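Local coordinates for protein NEQ011 (Nanoarchaeum equitans Kin4-M, PDB 6GQ8) that is a superoxide reductase of the desulfoferrodoxin family that binds iron and probably reduces superoxide at that metal, at residues Leu48-Glu53 against Ala83-Lys88; Lys90-Ser95 against Lys104-Leu109. One frame throughout, in Å; residues are numbered along the deposited sequence.

Contact 1 (Leu48-Glu53 against Ala83-Lys88)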
ATOM      1  N   LEU A  48      -1.772  -2.327 -10.986  1.00 29.05           N
ATOM      2  CA  LEU A  48      -1.916  -3.182 -12.159  1.00 27.31           C
ATOM      3  C   LEU A  48      -3.151  -4.055 -11.991  1.00 29.40           C
ATOM      4  O   LEU A  48      -3.267  -4.788 -11.003  1.00 29.80           O
ATOM      5  CB  LEU A  48      -0.675  -4.052 -12.364  1.00 29.31           C
ATOM      6  CG  LEU A  48      -0.741  -5.050 -13.524  1.00 35.46           C
ATOM      7  CD1 LEU A  48      -0.744  -4.334 -14.868  1.00 35.62           C
ATOM      8  CD2 LEU A  48       0.401  -6.044 -13.444  1.00 38.07           C
ATOM      9  N   TYR A  49      -4.064  -3.983 -12.956  1.00 26.25           N
ATOM     10  CA  TYR A  49      -5.265  -4.803 -12.964  1.00 30.07           C
ATOM     11  C   TYR A  49      -5.288  -5.683 -14.206  1.00 32.28           C
ATOM     12  O   TYR A  49      -4.680  -5.360 -15.232  1.00 35.95           O
ATOM     13  CB  TYR A  49      -6.533  -3.943 -12.939  1.00 30.47           C
ATOM     14  CG  TYR A  49      -6.637  -2.993 -11.764  1.00 31.25           C
ATOM     15  CD1 TYR A  49      -7.336  -3.349 -10.615  1.00 29.17           C
ATOM     16  CD2 TYR A  49      -6.056  -1.735 -11.813  1.00 31.02           C
ATOM     17  CE1 TYR A  49      -7.441  -2.479  -9.542  1.00 29.32           C
ATOM     18  CE2 TYR A  49      -6.157  -0.857 -10.746  1.00 27.87           C
ATOM     19  CZ  TYR A  49      -6.851  -1.235  -9.615  1.00 29.76           C
ATOM     20  OH  TYR A  49      -6.949  -0.368  -8.555  1.00 35.59           O
ATOM     21  N   PHE A  50      -6.001  -6.802 -14.104  1.00 36.01           N
ATOM     22  CA  PHE A  50      -6.340  -7.626 -15.257  1.00 34.74           C
ATOM     23  C   PHE A  50      -7.855  -7.728 -15.319  1.00 40.81           C
ATOM     24  O   PHE A  50      -8.490  -8.154 -14.349  1.00 36.08           O
ATOM     25  CB  PHE A  50      -5.706  -9.015 -15.173  1.00 35.85           C
ATOM     26  CG  PHE A  50      -6.140  -9.943 -16.278  1.00 42.14           C
ATOM     27  CD1 PHE A  50      -5.953  -9.594 -17.606  1.00 41.76           C
ATOM     28  CD2 PHE A  50      -6.728 -11.163 -15.989  1.00 41.59           C
ATOM     29  CE1 PHE A  50      -6.348 -10.442 -18.627  1.00 48.29           C
ATOM     30  CE2 PHE A  50      -7.124 -12.019 -17.007  1.00 49.75           C
ATOM     31  CZ  PHE A  50      -6.934 -11.658 -18.328  1.00 49.87           C
ATOM     32  N   GLU A  51      -8.430  -7.312 -16.445  1.00 38.80           N
ATOM     33  CA  GLU A  51      -9.871  -7.388 -16.659  1.00 46.57           C
ATOM     34  C   GLU A  51     -10.151  -8.453 -17.709  1.00 49.40           C
ATOM     35  O   GLU A  51     -10.120  -8.166 -18.914  1.00 49.60           O
ATOM     36  CB  GLU A  51     -10.441  -6.035 -17.090  1.00 47.20           C
ATOM     37  CG  GLU A  51     -11.957  -6.022 -17.186  1.00 52.34           C
ATOM     38  CD  GLU A  51     -12.512  -4.679 -17.620  1.00 57.62           C
ATOM     39  OE1 GLU A  51     -11.882  -3.643 -17.317  1.00 57.47           O
ATOM     40  OE2 GLU A  51     -13.583  -4.662 -18.263  1.00 63.95           O
ATOM     41  N   PRO A  52     -10.414  -9.696 -17.310  1.00 56.11           N
ATOM     42  CA  PRO A  52     -10.776 -10.716 -18.299  1.00 60.78           C
ATOM     43  C   PRO A  52     -12.066 -10.330 -19.004  1.00 64.37           C
ATOM     44  O   PRO A  52     -12.963  -9.726 -18.412  1.00 64.54           O
ATOM     45  CB  PRO A  52     -10.940 -11.990 -17.462  1.00 61.90           C
ATOM     46  CG  PRO A  52     -11.155 -11.514 -16.062  1.00 59.69           C
ATOM     47  CD  PRO A  52     -10.433 -10.213 -15.931  1.00 55.57           C
ATOM     48  N   GLU A  53     -12.137 -10.664 -20.290  1.00 68.97           N
ATOM     49  CA  GLU A  53     -13.267 -10.261 -21.118  1.00 73.26           C
ATOM     50  C   GLU A  53     -14.581 -10.746 -20.520  1.00 70.09           C
ATOM     51  O   GLU A  53     -14.766 -11.942 -20.280  1.00 70.16           O
ATOM     52  CB  GLU A  53     -13.080 -10.795 -22.538  1.00 81.80           C
ATOM     53  CG  GLU A  53     -12.636 -12.247 -22.606  1.00 88.77           C
ATOM     54  CD  GLU A  53     -12.196 -12.655 -23.999  1.00 98.99           C
ATOM     55  OE1 GLU A  53     -11.664 -11.791 -24.729  1.00101.46           O
ATOM     56  OE2 GLU A  53     -12.383 -13.835 -24.365  1.00103.71           O
ATOM     57  N   ALA A  83       2.447 -12.930 -12.805  1.00 37.55           N
ATOM     58  CA  ALA A  83       1.087 -13.346 -12.495  1.00 37.13           C
ATOM     59  C   ALA A  83       0.667 -14.505 -13.386  1.00 44.24           C
ATOM     60  O   ALA A  83       1.092 -14.612 -14.539  1.00 46.22           O
ATOM     61  CB  ALA A  83       0.095 -12.191 -12.664  1.00 35.17           C
ATOM     62  N   LYS A  84      -0.180 -15.368 -12.827  1.00 40.01           N
ATOM     63  CA  LYS A  84      -0.916 -16.368 -13.587  1.00 43.51           C
ATOM     64  C   LYS A  84      -2.267 -15.768 -13.956  1.00 45.33           C
ATOM     65  O   LYS A  84      -3.041 -15.394 -13.070  1.00 39.62           O
ATOM     66  CB  LYS A  84      -1.111 -17.630 -12.749  1.00 47.28           C
ATOM     67  CG  LYS A  84       0.180 -18.280 -12.289  1.00 51.00           C
ATOM     68  CD  LYS A  84      -0.082 -19.559 -11.508  1.00 55.78           C
ATOM     69  CE  LYS A  84       1.217 -20.274 -11.172  1.00 60.10           C
ATOM     70  NZ  LYS A  84       0.974 -21.558 -10.462  1.00 68.05           N
ATOM     71  N   LEU A  85      -2.551 -15.668 -15.251  1.00 41.89           N
ATOM     72  CA  LEU A  85      -3.783 -15.051 -15.724  1.00 42.24           C
ATOM     73  C   LEU A  85      -4.546 -16.040 -16.590  1.00 47.79           C
ATOM     74  O   LEU A  85      -3.985 -16.603 -17.535  1.00 49.39           O
ATOM     75  CB  LEU A  85      -3.495 -13.770 -16.509  1.00 40.55           C
ATOM     76  CG  LEU A  85      -2.655 -12.723 -15.778  1.00 38.33           C
ATOM     77  CD1 LEU A  85      -2.339 -11.555 -16.696  1.00 40.57           C
ATOM     78  CD2 LEU A  85      -3.374 -12.250 -14.524  1.00 36.47           C
ATOM     79  N   GLU A  86      -5.823 -16.237 -16.274  1.00 51.58           N
ATOM     80  CA  GLU A  86      -6.662 -17.191 -16.987  1.00 53.99           C
ATOM     81  C   GLU A  86      -7.510 -16.458 -18.016  1.00 51.54           C
ATOM     82  O   GLU A  86      -8.182 -15.474 -17.690  1.00 48.76           O
ATOM     83  CB  GLU A  86      -7.561 -17.969 -16.023  1.00 58.22           C
ATOM     84  CG  GLU A  86      -8.367 -19.074 -16.698  1.00 62.17           C
ATOM     85  CD  GLU A  86      -9.308 -19.782 -15.744  1.00 66.87           C
ATOM     86  OE1 GLU A  86     -10.251 -19.135 -15.240  1.00 66.61           O
ATOM     87  OE2 GLU A  86      -9.095 -20.983 -15.483  1.00 70.90           O
ATOM     88  N   GLY A  87      -7.469 -16.938 -19.252  1.00 56.31           N
ATOM     89  CA  GLY A  87      -8.300 -16.395 -20.303  1.00 59.38           C
ATOM     90  C   GLY A  87      -7.690 -15.175 -20.953  1.00 60.14           C
ATOM     91  O   GLY A  87      -6.580 -14.737 -20.643  1.00 58.87           O
ATOM     92  N   LYS A  88      -8.445 -14.614 -21.888  1.00 61.94           N
ATOM     93  CA  LYS A  88      -8.036 -13.408 -22.586  1.00 61.74           C
ATOM     94  C   LYS A  88      -8.676 -12.182 -21.948  1.00 56.37           C
ATOM     95  O   LYS A  88      -9.695 -12.264 -21.258  1.00 52.39           O
ATOM     96  CB  LYS A  88      -8.398 -13.497 -24.070  1.00 70.65           C
ATOM     97  CG  LYS A  88      -7.600 -14.560 -24.808  1.00 74.91           C
ATOM     98  CD  LYS A  88      -7.840 -14.524 -26.307  1.00 81.51           C
ATOM     99  CE  LYS A  88      -6.955 -15.538 -27.017  1.00 84.29           C
ATOM    100  NZ  LYS A  88      -7.228 -15.602 -28.478  1.00 88.86           N
TER

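Contact 2 (Lys90-Ser95 against Lys104-Leu109)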
ATOM      1  N   LYS A  90      -7.524  -7.675 -21.009  1.00 56.72           N
ATOM      2  CA  LYS A  90      -6.572  -6.580 -21.109  1.00 54.77           C
ATOM      3  C   LYS A  90      -6.004  -6.248 -19.739  1.00 47.92           C
ATOM      4  O   LYS A  90      -6.716  -6.287 -18.729  1.00 45.09           O
ATOM      5  CB  LYS A  90      -7.215  -5.329 -21.724  1.00 59.25           C
ATOM      6  CG  LYS A  90      -8.408  -4.782 -20.960  1.00 61.95           C
ATOM      7  CD  LYS A  90      -9.034  -3.618 -21.710  1.00 69.17           C
ATOM      8  CE  LYS A  90     -10.223  -3.043 -20.962  1.00 72.53           C
ATOM      9  NZ  LYS A  90     -10.820  -1.891 -21.696  1.00 77.04           N
ATOM     10  N   LEU A  91      -4.716  -5.924 -19.712  1.00 43.72           N
ATOM     11  CA  LEU A  91      -4.074  -5.410 -18.514  1.00 44.89           C
ATOM     12  C   LEU A  91      -4.288  -3.906 -18.426  1.00 45.20           C
ATOM     13  O   LEU A  91      -4.297  -3.199 -19.436  1.00 47.66           O
ATOM     14  CB  LEU A  91      -2.579  -5.731 -18.520  1.00 44.59           C
ATOM     15  CG  LEU A  91      -2.220  -7.208 -18.358  1.00 43.02           C
ATOM     16  CD1 LEU A  91      -0.721  -7.411 -18.462  1.00 43.95           C
ATOM     17  CD2 LEU A  91      -2.727  -7.715 -17.020  1.00 40.17           C
ATOM     18  N   ILE A  92      -4.448  -3.416 -17.201  1.00 40.85           N
ATOM     19  CA  ILE A  92      -4.703  -2.003 -16.959  1.00 39.87           C
ATOM     20  C   ILE A  92      -3.705  -1.516 -15.922  1.00 36.24           C
ATOM     21  O   ILE A  92      -3.644  -2.056 -14.811  1.00 36.86           O
ATOM     22  CB  ILE A  92      -6.146  -1.747 -16.492  1.00 39.89           C
ATOM     23  CG1 ILE A  92      -7.145  -2.287 -17.520  1.00 41.42           C
ATOM     24  CG2 ILE A  92      -6.376  -0.262 -16.253  1.00 42.81           C
ATOM     25  CD1 ILE A  92      -8.587  -2.263 -17.054  1.00 43.24           C
ATOM     26  N   ALA A  93      -2.913  -0.513 -16.287  1.00 38.63           N
ATOM     27  CA  ALA A  93      -1.955   0.099 -15.382  1.00 33.24           C
ATOM     28  C   ALA A  93      -2.421   1.508 -15.057  1.00 32.87           C
ATOM     29  O   ALA A  93      -2.779   2.271 -15.961  1.00 33.42           O
ATOM     30  CB  ALA A  93      -0.551   0.128 -15.990  1.00 37.49           C
ATOM     31  N   ILE A  94      -2.412   1.846 -13.773  1.00 32.24           N
ATOM     32  CA  ILE A  94      -2.779   3.171 -13.292  1.00 34.08           C
ATOM     33  C   ILE A  94      -1.613   3.688 -12.471  1.00 32.41           C
ATOM     34  O   ILE A  94      -1.191   3.038 -11.508  1.00 33.68           O
ATOM     35  CB  ILE A  94      -4.067   3.138 -12.453  1.00 34.05           C
ATOM     36  CG1 ILE A  94      -5.247   2.652 -13.300  1.00 39.67           C
ATOM     37  CG2 ILE A  94      -4.353   4.511 -11.854  1.00 36.36           C
ATOM     38  CD1 ILE A  94      -6.572   2.673 -12.566  1.00 42.53           C
ATOM     39  N   SER A  95      -1.091   4.850 -12.849  1.00 33.22           N
ATOM     40  CA  SER A  95       0.039   5.454 -12.166  1.00 31.71           C
ATOM     41  C   SER A  95      -0.351   6.835 -11.658  1.00 32.79           C
ATOM     42  O   SER A  95      -1.244   7.486 -12.207  1.00 35.22           O
ATOM     43  CB  SER A  95       1.254   5.561 -13.091  1.00 29.03           C
ATOM     44  OG  SER A  95       0.962   6.385 -14.204  1.00 37.44           O
ATOM     45  N   LYS A 104      -3.701   6.297 -17.064  1.00 38.68           N
ATOM     46  CA  LYS A 104      -4.102   4.921 -17.322  1.00 37.72           C
ATOM     47  C   LYS A 104      -3.561   4.449 -18.664  1.00 44.23           C
ATOM     48  O   LYS A 104      -3.489   5.222 -19.626  1.00 41.95           O
ATOM     49  CB  LYS A 104      -5.631   4.776 -17.321  1.00 41.15           C
ATOM     50  CG  LYS A 104      -6.118   3.341 -17.465  1.00 45.22           C
ATOM     51  CD  LYS A 104      -7.634   3.247 -17.442  1.00 49.21           C
ATOM     52  CE  LYS A 104      -8.213   3.569 -18.810  1.00 55.34           C
ATOM     53  NZ  LYS A 104      -9.638   3.157 -18.940  1.00 62.39           N
ATOM     54  N   THR A 105      -3.182   3.172 -18.719  1.00 43.97           N
ATOM     55  CA  THR A 105      -2.801   2.502 -19.954  1.00 47.25           C
ATOM     56  C   THR A 105      -3.405   1.106 -19.959  1.00 44.97           C
ATOM     57  O   THR A 105      -3.399   0.416 -18.937  1.00 42.97           O
ATOM     58  CB  THR A 105      -1.275   2.414 -20.103  1.00 49.54           C
ATOM     59  OG1 THR A 105      -0.725   3.732 -20.231  1.00 53.29           O
ATOM     60  CG2 THR A 105      -0.887   1.585 -21.323  1.00 51.92           C
ATOM     61  N   GLU A 106      -3.924   0.692 -21.114  1.00 46.25           N
ATOM     62  CA  GLU A 106      -4.483  -0.638 -21.295  1.00 49.78           C
ATOM     63  C   GLU A 106      -3.682  -1.377 -22.355  1.00 51.08           C
ATOM     64  O   GLU A 106      -3.233  -0.775 -23.336  1.00 53.25           O
ATOM     65  CB  GLU A 106      -5.961  -0.573 -21.700  1.00 54.75           C
ATOM     66  CG  GLU A 106      -6.866   0.057 -20.653  1.00 57.58           C
ATOM     67  CD  GLU A 106      -8.297   0.221 -21.131  1.00 66.52           C
ATOM     68  OE1 GLU A 106      -8.603  -0.197 -22.268  1.00 71.05           O
ATOM     69  OE2 GLU A 106      -9.117   0.768 -20.366  1.00 69.56           O
ATOM     70  N   LYS A 107      -3.500  -2.681 -22.154  1.00 48.39           N
ATOM     71  CA  LYS A 107      -2.818  -3.518 -23.130  1.00 52.33           C
ATOM     72  C   LYS A 107      -3.510  -4.870 -23.199  1.00 55.21           C
ATOM     73  O   LYS A 107      -3.703  -5.523 -22.168  1.00 53.99           O
ATOM     74  CB  LYS A 107      -1.342  -3.696 -22.764  1.00 53.73           C
ATOM     75  CG  LYS A 107      -0.491  -4.306 -23.864  1.00 57.14           C
ATOM     76  CD  LYS A 107       0.964  -4.376 -23.436  1.00 58.46           C
ATOM     77  CE  LYS A 107       1.867  -4.728 -24.603  1.00 63.06           C
ATOM     78  NZ  LYS A 107       1.737  -3.734 -25.703  1.00 66.99           N
ATOM     79  N   GLU A 108      -3.872  -5.288 -24.409  1.00 59.85           N
ATOM     80  CA  GLU A 108      -4.512  -6.583 -24.592  1.00 66.89           C
ATOM     81  C   GLU A 108      -3.542  -7.712 -24.270  1.00 65.56           C
ATOM     82  O   GLU A 108      -2.373  -7.683 -24.667  1.00 64.52           O
ATOM     83  CB  GLU A 108      -5.031  -6.720 -26.021  1.00 75.11           C
ATOM     84  CG  GLU A 108      -6.278  -7.576 -26.139  1.00 83.73           C
ATOM     85  CD  GLU A 108      -7.477  -6.944 -25.456  1.00 87.07           C
ATOM     86  OE1 GLU A 108      -8.297  -7.690 -24.878  1.00 89.34           O
ATOM     87  OE2 GLU A 108      -7.594  -5.700 -25.488  1.00 86.38           O
ATOM     88  N   LEU A 109      -4.036  -8.716 -23.554  1.00 65.72           N
ATOM     89  CA  LEU A 109      -3.210  -9.844 -23.138  1.00 64.97           C
ATOM     90  C   LEU A 109      -2.958 -10.809 -24.291  1.00 75.54           C
ATOM     91  O   LEU A 109      -3.876 -11.184 -25.020  1.00 80.92           O
ATOM     92  CB  LEU A 109      -3.866 -10.582 -21.971  1.00 61.30           C
ATOM     93  CG  LEU A 109      -2.965 -11.557 -21.213  1.00 61.34           C
ATOM     94  CD1 LEU A 109      -1.814 -10.823 -20.543  1.00 55.89           C
ATOM     95  CD2 LEU A 109      -3.772 -12.343 -20.195  1.00 63.99           C
ATOM     96  OXT LEU A 109      -1.828 -11.242 -24.517  1.00 78.87           O
TER

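Contact 1 (Leu48-Glu53 against Ala83-Lys88)
Phe50 lies against Leu85 and the turn that follows it, its ring filling the angle between the end of strand 43-52 and the loop leaving strand 74-84. CG stands anti to the backbone N (chi1 174°), which lays the ring alongside Leu85. Its CB already meets Leu85 CD2, and CD2 of the ring comes 3.8 Å from Leu85 CD2. Farther out, CE2 approaches the carbonyl oxygen Glu86 O at 3.7 Å, in the plane of the ring and at its edge. At the tip, CZ stands 3.9 Å from Gly87 O. Leu85 CD1 sits over one face, offset toward the rim, while Pro52 N lies over the centre of the opposite face. The ring thus belongs to the hydrophobic filling between the two sheets of the immunoglobulin-like beta-sandwich, where Ile60 and Leu91 also touch it and Asn73 of a second subunit packs on it. Cutting the ring back to an alanine here would probably open a gap beside Leu85 and leave Glu86 O without the ring edge it meets. Beyond the ring, Glu53 N donates a nearly straight bond (171°) to Lys88 O, 3.1 Å away. Pro52 CA adds a CA-H...O contact to Lys88 O at 3.5 Å. The poorly ordered side chain of Glu53 lies beside that of Lys88.

Contact 2 (Lys90-Ser95 against Lys104-Leu109)
The Glu106 carboxylate is held by two lysines: Lys90 NZ, from the facing strand, meets Glu106 OE1 at 2.8 Å from above the carboxylate plane, 52° out of it. Lys104 NZ reaches the other oxygen, Glu106 OE2, also at 2.8 Å, on its anti side and tilted from the plane. Two salt bridges thus grip the group and probably fix its rotation. Lys90 starts with CG between the backbone N and the carbonyl carbon (chi1 59°), and its extended chain then crosses to Glu106. Beneath these charges, Ile92 CG1 lies beside Glu106 CG at 3.9 Å, and its CG2 touches Lys104 CG at 3.8 Å. On the other face of the sheet Leu91 CD1 packs on Leu109 CD1, near Phe50 and Leu85, and Ala93 touches Ile14. Paired backbone bonds join the strands: Leu91 N to Lys107 O at 2.7 Å with Lys107 N to Leu91 O, and Ala93 N to Thr105 O at 2.8 Å with Thr105 N to Ala93 O. The alternating hydrogen-bonded and non-hydrogen-bonded pairs mark an antiparallel pairing; the consecutive strands 89-97 and 101-108 form a beta hairpin, with iron ligands Cys97 ending the first strand and His100 in the turn.

Contact 2 pairs strands within one sheet, whereas contact 1 joins the end of an inner strand of that sheet to a loop leaving the other. They meet where strands 43-52 and 89-97 adjoin: Tyr49 N lies 2.7 Å from Ile92 O, a probable hydrogen bond. Both combine buried and exposed residues. In contact 1 an aromatic ring supplies the interior part; in contact 2 aliphatic side chains do, with a salt-bridge network on the other face. Phe50 CE1 touches Leu109 CD2 at 3.6 Å, so the partly exposed C-terminal residue links them. Contact 1 lies away from the iron; contact 2 is in the hairpin bearing Cys97, its Ile94 side chain about 14 Å from the metal.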